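1H-3-hydroxy-4-oxoquinoline 2,4-dioxygenase (Pseudomonas putida, PDB 3IBT) catalyses the cofactor-independent, ring-cleaving dioxygenation of 3-hydroxy-1H-quinolin-4-one to N-formylanthranilate and carbon monoxide in oxoquinoline degradation. Local coordinates at residues Leu24-Gly29 against Val50-Trp55. Numbering follows the deposited sequence.
Sequences LFLLSG and VICPDW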
loop_
_atom_site.group_PDB
_atom_site.type_symbol
_atom_site.label_atom_id
_atom_site.label_comp_id
_atom_site.label_asym_id
_atom_site.label_seq_id
_atom_site.Cartn_x
_atom_site.Cartn_y
_atom_site.Cartn_z
ATOM N N LEU A 24 3.541 -10.812 9.570
ATOM C CA LEU A 24 2.883 -10.279 8.394
ATOM C C LEU A 24 2.703 -8.800 8.606
ATOM O O LEU A 24 2.063 -8.394 9.572
ATOM C CB LEU A 24 1.504 -10.904 8.260
ATOM C CG LEU A 24 0.929 -11.087 6.856
ATOM C CD1 LEU A 24 -0.491 -11.639 6.944
ATOM C CD2 LEU A 24 0.919 -9.804 6.105
ATOM N N PHE A 25 3.264 -7.990 7.719
ATOM C CA PHE A 25 3.141 -6.544 7.838
ATOM C C PHE A 25 1.990 -6.031 6.992
ATOM O O PHE A 25 1.869 -6.394 5.785
ATOM C CB PHE A 25 4.419 -5.857 7.363
ATOM C CG PHE A 25 5.490 -5.775 8.396
ATOM C CD1 PHE A 25 6.477 -6.741 8.454
ATOM C CD2 PHE A 25 5.523 -4.707 9.292
ATOM C CE1 PHE A 25 7.515 -6.667 9.427
ATOM C CE2 PHE A 25 6.546 -4.606 10.290
ATOM C CZ PHE A 25 7.549 -5.586 10.358
ATOM N N LEU A 26 1.152 -5.184 7.594
ATOM C CA LEU A 26 0.118 -4.512 6.819
ATOM C C LEU A 26 0.460 -3.044 6.582
ATOM O O LEU A 26 0.305 -2.237 7.501
ATOM C CB LEU A 26 -1.254 -4.687 7.481
ATOM C CG LEU A 26 -1.968 -6.043 7.413
ATOM C CD1 LEU A 26 -3.468 -5.829 7.583
ATOM C CD2 LEU A 26 -1.711 -6.801 6.110
ATOM N N LEU A 27 0.899 -2.708 5.357
ATOM C CA LEU A 27 1.451 -1.364 4.998
ATOM C C LEU A 27 0.538 -0.533 4.118
ATOM O O LEU A 27 0.202 -0.947 3.003
ATOM C CB LEU A 27 2.772 -1.501 4.233
ATOM C CG LEU A 27 3.888 -2.376 4.798
ATOM C CD1 LEU A 27 4.964 -2.713 3.714
ATOM C CD2 LEU A 27 4.476 -1.711 6.031
ATOM N N SER A 28 0.187 0.662 4.570
ATOM C CA SER A 28 -0.767 1.502 3.819
ATOM C C SER A 28 -0.234 2.317 2.566
ATOM O O SER A 28 0.933 2.231 2.180
ATOM C CB SER A 28 -1.434 2.461 4.796
ATOM O OG SER A 28 -0.685 3.648 4.818
ATOM N N GLY A 29 -1.099 3.113 1.944
ATOM C CA GLY A 29 -0.636 4.088 0.976
ATOM C C GLY A 29 -0.256 5.368 1.687
ATOM O O GLY A 29 -0.256 5.418 2.935
ATOM N N VAL A 50 0.486 -9.780 13.454
ATOM C CA VAL A 50 0.155 -8.727 12.480
ATOM C C VAL A 50 0.515 -7.330 12.908
ATOM O O VAL A 50 -0.072 -6.794 13.858
ATOM C CB VAL A 50 -1.319 -8.723 12.089
ATOM C CG1 VAL A 50 -1.604 -7.546 11.191
ATOM C CG2 VAL A 50 -1.704 -10.032 11.410
ATOM N N ILE A 51 1.444 -6.727 12.161
ATOM C CA ILE A 51 1.947 -5.385 12.449
ATOM C C ILE A 51 1.447 -4.345 11.442
ATOM O O ILE A 51 1.834 -4.389 10.287
ATOM C CB ILE A 51 3.487 -5.346 12.441
ATOM C CG1 ILE A 51 4.079 -6.593 13.119
ATOM C CG2 ILE A 51 3.953 -4.069 13.082
ATOM C CD1 ILE A 51 5.215 -6.313 14.159
ATOM N N CYS A 52 0.603 -3.413 11.865
ATOM C CA CYS A 52 0.214 -2.344 10.966
ATOM C C CYS A 52 0.979 -1.068 11.342
ATOM O O CYS A 52 0.592 -0.385 12.296
ATOM C CB CYS A 52 -1.288 -2.099 11.014
ATOM S SG CYS A 52 -2.277 -3.519 10.532
ATOM N N PRO A 53 2.090 -0.750 10.630
ATOM C CA PRO A 53 2.808 0.534 10.856
ATOM C C PRO A 53 2.224 1.836 10.250
ATOM O O PRO A 53 1.356 1.809 9.393
ATOM C CB PRO A 53 4.222 0.269 10.313
ATOM C CG PRO A 53 4.165 -1.038 9.577
ATOM C CD PRO A 53 2.771 -1.604 9.638
ATOM N N ASP A 54 2.696 2.970 10.758
ATOM C CA ASP A 54 2.280 4.289 10.268
ATOM C C ASP A 54 3.497 5.017 9.728
ATOM O O ASP A 54 4.377 5.460 10.488
ATOM C CB ASP A 54 1.633 5.142 11.370
ATOM C CG ASP A 54 0.658 4.361 12.224
ATOM O OD1 ASP A 54 0.150 3.316 11.710
ATOM O OD2 ASP A 54 0.395 4.794 13.385
ATOM N N TRP A 55 3.517 5.141 8.411
ATOM C CA TRP A 55 4.569 5.820 7.693
ATOM C C TRP A 55 5.041 7.125 8.359
ATOM O O TRP A 55 4.246 7.817 9.013
ATOM C CB TRP A 55 4.022 6.110 6.307
ATOM C CG TRP A 55 3.865 4.909 5.452
ATOM C CD1 TRP A 55 2.803 4.599 4.633
ATOM C CD2 TRP A 55 4.824 3.869 5.274
ATOM N NE1 TRP A 55 3.046 3.415 3.964
ATOM C CE2 TRP A 55 4.283 2.952 4.339
ATOM C CE3 TRP A 55 6.093 3.621 5.812
ATOM C CZ2 TRP A 55 4.960 1.802 3.950
ATOM C CZ3 TRP A 55 6.764 2.475 5.422
ATOM C CH2 TRP A 55 6.196 1.579 4.500
HETATM O O HOH W 1 1.043 3.387 6.847
#
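Strands 23-27 and 49-53, adjacent and parallel in the central sheet of the alpha/beta-hydrolase fold, pair directly as the two strands of a beta-alpha-beta unit whose connecting helix is 40-44. Two backbone bonds define the register: Ile-51 N donates to Leu-24 O (3.1 Å), and Ile-51 O receives Leu-26 N (2.9 Å), so Ile-51 straddles Phe-25, its parallel beta-bridge partner. Pro-53 has no N-H to continue the pattern; its CD instead lies 3.3 Å from Leu-26 O. On the sheet face carrying Phe-25 and Ile-51, these side chains run alongside each other, with Phe-25 CD2 3.8 Å from Ile-51 CB. Pro-53 CG comes up at the edge of the phenyl ring, near its plane, and also meets Leu-27 CD2 at 3.6 Å; Leu-77 of helix 70-83 packs on both Phe-25 and Leu-27. The other face joins Leu-26 CB to Cys-52 SG and Leu-26 CG to Val-50 CG1. Beyond the paired residues the chains diverge, as the 7.7 Å between the CA atoms of Ser-28 and Asp-54 indicates, and Trp-55 spans the gap. With CG anti to its carbonyl carbon (chi1 -71°), its indole reaches back so that NE1 donates to Ser-28 O at 3.0 Å, nearly straight (170°) and in the ring plane, though from above the carbonyl plane. A water donates to both Ser-28 OG and Pro-53 O, while Ser-28 OG itself donates to Gly-29 O. Gly-29 adjoins Gln-32 and Thr-94, probable substrate-binding residues, which probably places this junction beside the substrate pocket at the C-terminal ends of parallel strands, the usual active-site location in alpha/beta-hydrolase folds.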